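Local coordinates for Mgp-operon protein 3 (Mycoplasma pneumoniae, PDB 6RJ1), which is a surface adhesin of a human pathogen and probably takes part in attaching the mycoplasma to host cells, likely through sugars, at residues 169-172 against 173-176; 500-503 against 504-507; 716-719 against 720-723; 743-746 against 747-750. All blocks are in the same frame, centred on the assembly; numbering follows the deposited sequence.

Interaction 1: 169-172 against 173-176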
ATOM      1  N   PRO A 169      -4.047   7.189   8.956  1.00 54.81           N
ATOM      2  CA  PRO A 169      -3.246   7.227   7.724  1.00 54.77           C
ATOM      3  C   PRO A 169      -2.043   8.163   7.774  1.00 60.88           C
ATOM      4  O   PRO A 169      -2.067   9.191   8.458  1.00 61.00           O
ATOM      5  CB  PRO A 169      -4.262   7.622   6.648  1.00 56.17           C
ATOM      6  CG  PRO A 169      -5.589   7.334   7.235  1.00 59.96           C
ATOM      7  CD  PRO A 169      -5.437   7.605   8.695  1.00 55.42           C
ATOM      8  N   VAL A 170      -0.968   7.766   7.091  1.00 59.58           N
ATOM      9  CA  VAL A 170       0.254   8.555   6.994  1.00 60.35           C
ATOM     10  C   VAL A 170      -0.017   9.612   5.924  1.00 68.01           C
ATOM     11  O   VAL A 170      -0.391   9.275   4.797  1.00 68.55           O
ATOM     12  CB  VAL A 170       1.502   7.690   6.674  1.00 64.19           C
ATOM     13  CG1 VAL A 170       2.743   8.562   6.495  1.00 64.32           C
ATOM     14  CG2 VAL A 170       1.743   6.629   7.746  1.00 63.70           C
ATOM     15  N   THR A 171       0.124  10.886   6.284  1.00 65.81           N
ATOM     16  CA  THR A 171      -0.128  11.974   5.343  1.00 65.96           C
ATOM     17  C   THR A 171       1.197  12.435   4.730  1.00 71.47           C
ATOM     18  O   THR A 171       2.253  12.160   5.312  1.00 72.93           O
ATOM     19  CB  THR A 171      -0.869  13.135   6.043  1.00 67.99           C
ATOM     20  OG1 THR A 171       0.031  13.839   6.906  1.00 62.22           O
ATOM     21  CG2 THR A 171      -2.120  12.677   6.784  1.00 64.15           C
ATOM     22  N   PRO A 172       1.189  13.197   3.613  1.00 66.43           N
ATOM     23  CA  PRO A 172       2.461  13.708   3.074  1.00 66.09           C
ATOM     24  C   PRO A 172       3.218  14.652   4.026  1.00 70.29           C
ATOM     25  O   PRO A 172       4.370  14.997   3.744  1.00 71.28           O
ATOM     26  CB  PRO A 172       2.025  14.434   1.798  1.00 67.51           C
ATOM     27  CG  PRO A 172       0.605  14.774   2.015  1.00 71.49           C
ATOM     28  CD  PRO A 172       0.047  13.636   2.786  1.00 66.96           C
ATOM     29  N   TYR A 173       2.582  15.060   5.147  1.00 65.64           N
ATOM     30  CA  TYR A 173       3.170  15.963   6.143  1.00 65.83           C
ATOM     31  C   TYR A 173       3.600  15.253   7.429  1.00 68.82           C
ATOM     32  O   TYR A 173       4.028  15.917   8.377  1.00 67.99           O
ATOM     33  CB  TYR A 173       2.231  17.149   6.442  1.00 67.67           C
ATOM     34  CG  TYR A 173       1.766  17.847   5.188  1.00 71.07           C
ATOM     35  CD1 TYR A 173       2.653  18.587   4.408  1.00 73.39           C
ATOM     36  CD2 TYR A 173       0.454  17.729   4.750  1.00 72.87           C
ATOM     37  CE1 TYR A 173       2.240  19.202   3.231  1.00 74.45           C
ATOM     38  CE2 TYR A 173       0.028  18.346   3.576  1.00 74.53           C
ATOM     39  CZ  TYR A 173       0.926  19.078   2.818  1.00 83.92           C
ATOM     40  OH  TYR A 173       0.517  19.662   1.649  1.00 89.87           O
ATOM     41  N   THR A 174       3.505  13.905   7.452  1.00 64.72           N
ATOM     42  CA  THR A 174       3.903  13.093   8.599  1.00 64.20           C
ATOM     43  C   THR A 174       5.435  13.101   8.669  1.00 67.96           C
ATOM     44  O   THR A 174       6.078  12.598   7.742  1.00 68.49           O
ATOM     45  CB  THR A 174       3.313  11.665   8.504  1.00 67.46           C
ATOM     46  OG1 THR A 174       1.889  11.735   8.406  1.00 63.32           O
ATOM     47  CG2 THR A 174       3.715  10.779   9.684  1.00 62.40           C
ATOM     48  N   PRO A 175       6.038  13.698   9.723  1.00 63.11           N
ATOM     49  CA  PRO A 175       7.507  13.708   9.802  1.00 62.45           C
ATOM     50  C   PRO A 175       8.075  12.387  10.323  1.00 66.76           C
ATOM     51  O   PRO A 175       7.349  11.606  10.937  1.00 66.03           O
ATOM     52  CB  PRO A 175       7.800  14.876  10.749  1.00 63.71           C
ATOM     53  CG  PRO A 175       6.591  15.006  11.603  1.00 68.19           C
ATOM     54  CD  PRO A 175       5.427  14.344  10.905  1.00 64.30           C
ATOM     55  N   ASN A 176       9.376  12.145  10.082  1.00 64.24           N
ATOM     56  CA  ASN A 176      10.109  10.950  10.530  1.00 63.80           C
ATOM     57  C   ASN A 176       9.930  10.657  12.033  1.00 65.94           C
ATOM     58  O   ASN A 176       9.657   9.511  12.380  1.00 65.53           O
ATOM     59  CB  ASN A 176      11.606  11.056  10.164  1.00 63.51           C
ATOM     60  CG  ASN A 176      11.945  10.669   8.744  1.00 79.77           C
ATOM     61  OD1 ASN A 176      11.243   9.891   8.074  1.00 70.11           O
ATOM     62  ND2 ASN A 176      13.059  11.186   8.266  1.00 73.59           N
TER
HETATM   63  O   HOH W   1       5.029  11.978   5.194  1.00 70.12           O

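Interaction 2: 500-503 against 504-507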
ATOM      1  N   TRP A 500       4.463 -15.685  -1.854  1.00 59.68           N
ATOM      2  CA  TRP A 500       5.439 -14.703  -1.392  1.00 58.73           C
ATOM      3  C   TRP A 500       6.825 -14.946  -2.006  1.00 62.78           C
ATOM      4  O   TRP A 500       7.768 -14.200  -1.737  1.00 61.09           O
ATOM      5  CB  TRP A 500       5.452 -14.673   0.149  1.00 56.94           C
ATOM      6  CG  TRP A 500       4.155 -14.158   0.709  1.00 57.31           C
ATOM      7  CD1 TRP A 500       2.996 -14.862   0.887  1.00 60.15           C
ATOM      8  CD2 TRP A 500       3.867 -12.808   1.088  1.00 56.86           C
ATOM      9  NE1 TRP A 500       2.002 -14.031   1.354  1.00 59.24           N
ATOM     10  CE2 TRP A 500       2.511 -12.763   1.484  1.00 60.75           C
ATOM     11  CE3 TRP A 500       4.632 -11.631   1.151  1.00 58.13           C
ATOM     12  CZ2 TRP A 500       1.896 -11.578   1.916  1.00 60.04           C
ATOM     13  CZ3 TRP A 500       4.025 -10.463   1.587  1.00 59.75           C
ATOM     14  CH2 TRP A 500       2.668 -10.440   1.946  1.00 60.28           C
ATOM     15  N   GLY A 501       6.905 -15.958  -2.867  1.00 60.66           N
ATOM     16  CA  GLY A 501       8.122 -16.346  -3.563  1.00 61.18           C
ATOM     17  C   GLY A 501       8.579 -17.716  -3.132  1.00 67.72           C
ATOM     18  O   GLY A 501       8.812 -18.592  -3.965  1.00 68.10           O
ATOM     19  N   THR A 502       8.727 -17.893  -1.811  1.00 65.74           N
ATOM     20  CA  THR A 502       9.117 -19.145  -1.156  1.00 65.50           C
ATOM     21  C   THR A 502       8.153 -19.380   0.008  1.00 68.86           C
ATOM     22  O   THR A 502       7.511 -18.430   0.472  1.00 67.85           O
ATOM     23  CB  THR A 502      10.590 -19.103  -0.667  1.00 71.62           C
ATOM     24  OG1 THR A 502      10.791 -17.981   0.194  1.00 73.76           O
ATOM     25  CG2 THR A 502      11.598 -19.072  -1.804  1.00 67.08           C
ATOM     26  N   ASP A 503       8.063 -20.633   0.496  1.00 66.24           N
ATOM     27  CA  ASP A 503       7.211 -20.953   1.643  1.00 66.81           C
ATOM     28  C   ASP A 503       7.755 -20.274   2.906  1.00 68.60           C
ATOM     29  O   ASP A 503       6.975 -19.854   3.767  1.00 68.33           O
ATOM     30  CB  ASP A 503       7.076 -22.470   1.848  1.00 69.79           C
ATOM     31  CG  ASP A 503       6.053 -22.854   2.909  1.00 90.05           C
ATOM     32  OD1 ASP A 503       4.881 -22.384   2.812  1.00 91.99           O
ATOM     33  OD2 ASP A 503       6.417 -23.623   3.833  1.00 98.63           O
ATOM     34  N   LYS A 504       9.094 -20.120   2.974  1.00 62.19           N
ATOM     35  CA  LYS A 504       9.771 -19.447   4.065  1.00 61.11           C
ATOM     36  C   LYS A 504       9.371 -17.965   4.091  1.00 65.00           C
ATOM     37  O   LYS A 504       9.113 -17.424   5.168  1.00 64.10           O
ATOM     38  CB  LYS A 504      11.298 -19.620   3.943  1.00 62.48           C
ATOM     39  CG  LYS A 504      12.030 -19.609   5.287  1.00 66.85           C
ATOM     40  CD  LYS A 504      11.849 -20.907   6.097  1.00 72.67           C
ATOM     41  CE  LYS A 504      13.024 -21.854   6.015  1.00 79.33           C
ATOM     42  NZ  LYS A 504      13.082 -22.569   4.721  1.00 93.66           N
ATOM     43  N   GLN A 505       9.244 -17.338   2.904  1.00 61.22           N
ATOM     44  CA  GLN A 505       8.847 -15.940   2.785  1.00 61.10           C
ATOM     45  C   GLN A 505       7.426 -15.682   3.286  1.00 64.68           C
ATOM     46  O   GLN A 505       7.178 -14.623   3.876  1.00 64.05           O
ATOM     47  CB  GLN A 505       9.061 -15.413   1.367  1.00 62.73           C
ATOM     48  CG  GLN A 505      10.474 -14.875   1.162  1.00 65.19           C
ATOM     49  CD  GLN A 505      10.761 -14.577  -0.280  1.00 77.62           C
ATOM     50  OE1 GLN A 505      10.926 -15.482  -1.101  1.00 67.84           O
ATOM     51  NE2 GLN A 505      10.844 -13.296  -0.612  1.00 71.63           N
ATOM     52  N   LYS A 506       6.515 -16.670   3.108  1.00 60.67           N
ATOM     53  CA  LYS A 506       5.136 -16.602   3.608  1.00 59.72           C
ATOM     54  C   LYS A 506       5.187 -16.691   5.138  1.00 63.50           C
ATOM     55  O   LYS A 506       4.591 -15.852   5.822  1.00 62.46           O
ATOM     56  CB  LYS A 506       4.288 -17.751   3.034  1.00 60.90           C
ATOM     57  CG  LYS A 506       2.790 -17.630   3.339  1.00 67.23           C
ATOM     58  CD  LYS A 506       1.937 -18.674   2.601  1.00 75.06           C
ATOM     59  CE  LYS A 506       1.807 -19.981   3.341  1.00 85.18           C
ATOM     60  NZ  LYS A 506       0.992 -20.959   2.570  1.00 92.88           N
ATOM     61  N   GLN A 507       5.943 -17.699   5.655  1.00 59.91           N
ATOM     62  CA  GLN A 507       6.162 -17.987   7.076  1.00 59.34           C
ATOM     63  C   GLN A 507       6.619 -16.735   7.819  1.00 62.45           C
ATOM     64  O   GLN A 507       6.078 -16.443   8.878  1.00 61.59           O
ATOM     65  CB  GLN A 507       7.189 -19.114   7.258  1.00 60.28           C
ATOM     66  CG  GLN A 507       6.666 -20.509   6.941  1.00 65.53           C
ATOM     67  CD  GLN A 507       7.769 -21.548   6.957  1.00 78.27           C
ATOM     68  OE1 GLN A 507       8.633 -21.577   7.837  1.00 71.72           O
ATOM     69  NE2 GLN A 507       7.760 -22.438   5.985  1.00 73.17           N
TER

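Interaction 3: 716-719 against 720-723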
ATOM      1  N   ASP A 716     -21.666 -20.515   6.799  1.00120.02           N
ATOM      2  CA  ASP A 716     -21.697 -21.965   6.592  1.00120.46           C
ATOM      3  C   ASP A 716     -20.333 -22.685   6.836  1.00125.15           C
ATOM      4  O   ASP A 716     -19.724 -22.517   7.901  1.00123.98           O
ATOM      5  CB  ASP A 716     -22.295 -22.318   5.198  1.00122.33           C
ATOM      6  CG  ASP A 716     -21.782 -21.518   4.004  1.00132.86           C
ATOM      7  OD1 ASP A 716     -20.553 -21.285   3.921  1.00133.63           O
ATOM      8  OD2 ASP A 716     -22.605 -21.141   3.146  1.00138.32           O
ATOM      9  N   ASP A 717     -19.885 -23.479   5.841  1.00122.72           N
ATOM     10  CA  ASP A 717     -18.686 -24.317   5.851  1.00122.65           C
ATOM     11  C   ASP A 717     -17.492 -23.750   5.054  1.00125.54           C
ATOM     12  O   ASP A 717     -16.417 -24.360   5.063  1.00125.60           O
ATOM     13  CB  ASP A 717     -19.027 -25.754   5.383  1.00124.79           C
ATOM     14  CG  ASP A 717     -20.280 -25.922   4.524  1.00136.24           C
ATOM     15  OD1 ASP A 717     -21.397 -25.684   5.043  1.00136.50           O
ATOM     16  OD2 ASP A 717     -20.145 -26.328   3.346  1.00142.98           O
ATOM     17  N   ASN A 718     -17.664 -22.591   4.389  1.00120.45           N
ATOM     18  CA  ASN A 718     -16.580 -21.970   3.623  1.00119.41           C
ATOM     19  C   ASN A 718     -16.119 -20.632   4.245  1.00121.10           C
ATOM     20  O   ASN A 718     -15.618 -19.742   3.542  1.00120.86           O
ATOM     21  CB  ASN A 718     -16.949 -21.849   2.138  1.00120.08           C
ATOM     22  CG  ASN A 718     -17.082 -23.182   1.425  1.00138.37           C
ATOM     23  OD1 ASN A 718     -16.162 -24.016   1.416  1.00129.91           O
ATOM     24  ND2 ASN A 718     -18.232 -23.405   0.798  1.00128.08           N
ATOM     25  N   SER A 719     -16.254 -20.531   5.587  1.00115.25           N
ATOM     26  CA  SER A 719     -15.867 -19.371   6.400  1.00113.71           C
ATOM     27  C   SER A 719     -14.345 -19.273   6.595  1.00114.14           C
ATOM     28  O   SER A 719     -13.812 -18.169   6.751  1.00113.10           O
ATOM     29  CB  SER A 719     -16.580 -19.402   7.752  1.00117.10           C
ATOM     30  OG  SER A 719     -16.645 -20.709   8.303  1.00125.89           O
ATOM     31  N   ASN A 720     -13.655 -20.433   6.603  1.00108.50           N
ATOM     32  CA  ASN A 720     -12.202 -20.521   6.779  1.00106.91           C
ATOM     33  C   ASN A 720     -11.461 -20.893   5.485  1.00105.89           C
ATOM     34  O   ASN A 720     -10.224 -20.960   5.483  1.00105.41           O
ATOM     35  CB  ASN A 720     -11.841 -21.463   7.938  1.00108.09           C
ATOM     36  CG  ASN A 720     -11.939 -20.800   9.290  1.00128.35           C
ATOM     37  OD1 ASN A 720     -12.926 -20.967  10.016  1.00117.92           O
ATOM     38  ND2 ASN A 720     -10.919 -20.023   9.654  1.00121.25           N
ATOM     39  N   THR A 721     -12.221 -21.097   4.381  1.00 97.92           N
ATOM     40  CA  THR A 721     -11.673 -21.425   3.063  1.00 95.26           C
ATOM     41  C   THR A 721     -10.967 -20.193   2.470  1.00 94.12           C
ATOM     42  O   THR A 721     -11.479 -19.073   2.553  1.00 93.74           O
ATOM     43  CB  THR A 721     -12.737 -22.060   2.167  1.00 99.25           C
ATOM     44  OG1 THR A 721     -13.484 -22.996   2.944  1.00 97.37           O
ATOM     45  CG2 THR A 721     -12.134 -22.781   0.968  1.00 97.05           C
ATOM     46  N   LYS A 722      -9.760 -20.417   1.931  1.00 86.01           N
ATOM     47  CA  LYS A 722      -8.876 -19.406   1.378  1.00 83.35           C
ATOM     48  C   LYS A 722      -8.834 -19.425  -0.157  1.00 82.46           C
ATOM     49  O   LYS A 722      -8.993 -20.480  -0.773  1.00 81.40           O
ATOM     50  CB  LYS A 722      -7.459 -19.628   1.944  1.00 85.28           C
ATOM     51  CG  LYS A 722      -6.818 -18.412   2.607  1.00 97.90           C
ATOM     52  CD  LYS A 722      -7.217 -18.250   4.077  1.00105.37           C
ATOM     53  CE  LYS A 722      -6.051 -17.873   4.953  1.00108.96           C
ATOM     54  NZ  LYS A 722      -5.204 -19.052   5.281  1.00115.55           N
ATOM     55  N   VAL A 723      -8.595 -18.250  -0.758  1.00 76.05           N
ATOM     56  CA  VAL A 723      -8.438 -18.042  -2.200  1.00 74.69           C
ATOM     57  C   VAL A 723      -6.930 -18.195  -2.420  1.00 78.11           C
ATOM     58  O   VAL A 723      -6.142 -17.639  -1.649  1.00 78.66           O
ATOM     59  CB  VAL A 723      -8.921 -16.628  -2.654  1.00 77.77           C
ATOM     60  CG1 VAL A 723      -8.928 -16.500  -4.174  1.00 77.19           C
ATOM     61  CG2 VAL A 723     -10.288 -16.289  -2.090  1.00 77.41           C
TER

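Interaction 4: 743-746 against 747-750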
ATOM      1  N   PHE A 743      21.897   9.621   6.661  1.00 98.94           N
ATOM      2  CA  PHE A 743      21.793   8.157   6.607  1.00100.02           C
ATOM      3  C   PHE A 743      23.014   7.488   7.268  1.00108.41           C
ATOM      4  O   PHE A 743      24.150   7.916   7.029  1.00108.24           O
ATOM      5  CB  PHE A 743      21.534   7.631   5.185  1.00101.41           C
ATOM      6  CG  PHE A 743      22.630   7.868   4.173  1.00102.69           C
ATOM      7  CD1 PHE A 743      23.614   6.910   3.953  1.00105.31           C
ATOM      8  CD2 PHE A 743      22.646   9.024   3.400  1.00104.81           C
ATOM      9  CE1 PHE A 743      24.619   7.122   3.008  1.00106.21           C
ATOM     10  CE2 PHE A 743      23.645   9.231   2.447  1.00107.70           C
ATOM     11  CZ  PHE A 743      24.625   8.280   2.259  1.00105.90           C
ATOM     12  N   PRO A 744      22.796   6.509   8.171  1.00107.76           N
ATOM     13  CA  PRO A 744      23.940   5.884   8.853  1.00108.75           C
ATOM     14  C   PRO A 744      24.673   4.832   8.016  1.00115.18           C
ATOM     15  O   PRO A 744      24.222   4.476   6.927  1.00114.92           O
ATOM     16  CB  PRO A 744      23.320   5.302  10.135  1.00110.39           C
ATOM     17  CG  PRO A 744      21.829   5.443   9.984  1.00114.26           C
ATOM     18  CD  PRO A 744      21.523   5.907   8.604  1.00109.56           C
ATOM     19  N   GLU A 745      25.824   4.358   8.518  1.00113.47           N
ATOM     20  CA  GLU A 745      26.633   3.342   7.849  1.00114.13           C
ATOM     21  C   GLU A 745      27.319   2.442   8.859  1.00119.57           C
ATOM     22  O   GLU A 745      27.930   2.937   9.806  1.00119.19           O
ATOM     23  CB  GLU A 745      27.622   3.948   6.826  1.00115.70           C
ATOM     24  CG  GLU A 745      28.098   5.368   7.113  1.00127.10           C
ATOM     25  CD  GLU A 745      28.488   6.187   5.894  1.00143.51           C
ATOM     26  OE1 GLU A 745      29.567   6.823   5.927  1.00139.03           O
ATOM     27  OE2 GLU A 745      27.714   6.198   4.908  1.00130.59           O
ATOM     28  N   ALA A 746      27.176   1.118   8.681  1.00117.63           N
ATOM     29  CA  ALA A 746      27.749   0.110   9.574  1.00118.15           C
ATOM     30  C   ALA A 746      29.165  -0.286   9.169  1.00124.66           C
ATOM     31  O   ALA A 746      29.435  -0.502   7.985  1.00123.95           O
ATOM     32  CB  ALA A 746      26.852  -1.118   9.629  1.00118.77           C
ATOM     33  N   GLY A 747      30.044  -0.370  10.166  1.00124.12           N
ATOM     34  CA  GLY A 747      31.445  -0.743  10.002  1.00125.32           C
ATOM     35  C   GLY A 747      32.449   0.365  10.268  1.00132.58           C
ATOM     36  O   GLY A 747      33.637   0.201   9.969  1.00132.46           O
ATOM     37  N   ASN A 748      31.982   1.492  10.846  1.00131.21           N
ATOM     38  CA  ASN A 748      32.794   2.680  11.122  1.00131.85           C
ATOM     39  C   ASN A 748      33.685   2.555  12.379  1.00137.87           C
ATOM     40  O   ASN A 748      34.393   1.555  12.536  1.00137.32           O
ATOM     41  CB  ASN A 748      31.912   3.948  11.168  1.00131.69           C
ATOM     42  CG  ASN A 748      31.308   4.374   9.841  1.00150.05           C
ATOM     43  OD1 ASN A 748      30.179   4.870   9.787  1.00141.35           O
ATOM     44  ND2 ASN A 748      32.042   4.221   8.740  1.00141.20           N
ATOM     45  N   ARG A 749      33.669   3.593  13.243  1.00136.00           N
ATOM     46  CA  ARG A 749      34.490   3.725  14.452  1.00136.35           C
ATOM     47  C   ARG A 749      33.681   4.288  15.653  1.00141.88           C
ATOM     48  O   ARG A 749      34.226   5.055  16.461  1.00141.70           O
ATOM     49  CB  ARG A 749      35.715   4.616  14.127  1.00135.42           C
ATOM     50  CG  ARG A 749      35.351   5.941  13.434  1.00140.65           C
ATOM     51  CD  ARG A 749      36.542   6.652  12.816  1.00143.85           C
ATOM     52  NE  ARG A 749      36.934   6.077  11.528  1.00140.93           N
ATOM     53  CZ  ARG A 749      38.067   5.413  11.311  1.00146.48           C
ATOM     54  NH1 ARG A 749      38.942   5.237  12.296  1.00129.58           N
ATOM     55  NH2 ARG A 749      38.336   4.927  10.108  1.00126.86           N
ATOM     56  N   ARG A 750      32.380   3.885  15.765  1.00139.12           N
ATOM     57  CA  ARG A 750      31.380   4.310  16.771  1.00139.13           C
ATOM     58  C   ARG A 750      30.893   5.757  16.525  1.00143.64           C
ATOM     59  O   ARG A 750      29.681   5.999  16.554  1.00143.24           O
ATOM     60  CB  ARG A 750      31.855   4.092  18.235  1.00138.81           C
ATOM     61  CG  ARG A 750      30.792   4.379  19.303  1.00146.66           C
ATOM     62  CD  ARG A 750      31.368   4.456  20.707  1.00153.22           C
ATOM     63  NE  ARG A 750      30.422   5.064  21.649  1.00158.53           N
ATOM     64  CZ  ARG A 750      30.616   5.162  22.962  1.00170.77           C
ATOM     65  NH1 ARG A 750      29.700   5.733  23.733  1.00156.82           N
ATOM     66  NH2 ARG A 750      31.726   4.684  23.515  1.00156.00           N
TER

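Interaction 1: 169-172 against 173-176
Thr171 and Thr174 are the two ends of a type I beta turn whose corners are Pro172 and Tyr173. The turn closes through Thr174 N, which donates to Thr171 O over 3.0 Å. A second bond runs the other way, from Thr171 N to the side-chain OG1 of Thr174 at 2.9 Å. Threonine suits this end because its first torsion (chi1 -57°) swings OG1 back beside its own N and across the turn. The methyl, anti to the backbone N, and CB both lie against Val170 CG1, CB at 3.7 Å. At the other end Thr171 holds OG1 between its N and its carbonyl carbon (chi1 74°), over the turn, where Tyr173 N gives it a weak bond of 3.3 Å. Both hydroxyls also pair with the carboxylate of Glu240, Thr171 with OE2 and Thr174 with OE1, so these buried oxygens have polar partners.

Pro172 is apt for the first corner: its ring fixes phi near the value needed, and it has no N-H to satisfy. Its CG lies over one face of the Tyr173 ring, offset toward the rim and 4.2 Å from the centroid, a CH-pi contact. Ala362 of helix 360-365 touches both side chains. Beside the turn, one water donates to Thr171 O and to Thr174 O, at 2.8 Å from each.

Interaction 2: 500-503 against 504-507
Gln505 bends its side chain back over Thr502, the N-cap residue of helix 503-511. Its CB lies 3.3 Å from Thr502 OG1, and CG passes the same hydroxyl. From there the extended chain brings CD near Trp500 O, which is bonded to the hydroxyl of Ser730; NE2 lies 3.4 Å from Trp500 O without bonding to it. At the tip, OE1 accepts from Thr502 OG1 over 2.8 Å, on a lone pair in the carbonyl plane. The same hydroxyl accepts from Gln505 N at 3.2 Å, the capping bond; in Thr502, chi1 56° puts OG1 between its own N and carbonyl carbon, facing Gln505 N. Glycine fits position 501 because its positive phi would press a side chain against the preceding carbonyl.

Next after the N-cap, Asp503 OD2 takes a 2.8 Å bond from Gln507 NE2, which approaches from above the carboxylate plane. Lys506 CB and CG pass obliquely by the CD1 corner of the Trp500 indole, the two side chains about at right angles, CG 3.7 Å from CD1. Thr502 thus acts as donor and acceptor at once, and the Asp503 carboxylate in the first turn would probably interact favourably with the helix dipole.

Interaction 3: 716-719 against 720-723
Thr721 OG1 donates to Asn718 OD1 over 3.2 Å, the clear hydrogen bond between 716-719 and 720-723. The hydroxyl lies in the plane of the amide carbonyl, on a lone pair, with a C=O...donor angle of 113°. The two side chains run side by side and point the same way. In Thr721 the first torsion (chi1 -42°) sets OG1 beside its own N and leaves the methyl anti to the N, beside the carbonyl carbon, which turns the hydroxyl toward the asparagine. OG1 also rests 3.3 Å from Asn718 CA, while CB sits 3.9 Å from Asn718 O. A threonine serves here by giving one proton to an amide oxygen, and an asparagine by offering that oxygen on a short, planar arm.

Just before this, Asp716 OD1 accepts from Asn718 N at 3.2 Å with an almost straight N-H (165°). The oxygen is met on its anti side, a little out of the carboxylate plane. Asn718 is therefore held through both its backbone and its side chain.

Ser719, between the bonded pair, directs its side chain away from 720-723, where OG bonds to Lys154 NZ; its carbonyl oxygen bonds to Lys495 NZ. Val723 then enters strand 723-732, its backbone bonded to Lys495 and Glu497. A side-chain oxygen of Asp716 accepting from the N-H two residues on makes an Asx turn, here in the surface loop that leads from helix 701-712 into that strand.

Interaction 4: 743-746 against 747-750
Between Glu745 and Asn748 the chain bends through Ala746, which is extended, and Gly747, which has a positive phi of 112°, but Glu745 O and Asn748 N remain 4.4 Å apart, too far for a backbone bond to close the bend. Glycine suits the second corner, since at these backbone angles a side chain would be pressed against the carbonyl oxygen of Ala746.

The bend brings the side chain of Asn748 back toward Glu745. Its CG lies beside its own N and opposite its carbonyl carbon (chi1 -68°), and this carries the amide across, so that Asn748 CG stands 3.7 Å from Glu745 O. The side chain of Glu745 crosses it obliquely, the carboxylate and amide planes being 54° apart. The amide group thus lies near Glu745 O, with its nitrogen and oxygen ends not distinguished.

Small Ala746 turns its methyl the other way, and its side chain touches Phe670 of helix 666-673. Pro744 lies against Val669 and Phe670 of the same helix and against Leu675, while the ring of Phe743 meets that of Tyr737. Pro744 and Ala746 join this part of the loop to helix 666-673. No clear hydrogen bond joins 743-746 to 747-750, so the shape of the bend would come mainly from the backbone angles that glycine allows.

How the interactions relate
The four contacts follow one another along the chain without nesting or crossing, and each lies within a loop or at a helix start. Three border strands of one mixed sheet. Interaction 1 turns the chain between strand 165-167 and helix 176-179, interaction 2 leads from strand 496-498 into helix 503-511, and interaction 3 brings the loop after helix 701-712 to strand 723-732. That strand runs parallel to 496-498. Interactions 2 and 3 come within about 7 Å at their nearest atoms. Interaction 4 lies in the long loop that leaves 723-732 and approaches interaction 1 to about 9 Å between nearest atoms. Interactions 3 and 4 are the farthest apart, their centres 50 Å from each other.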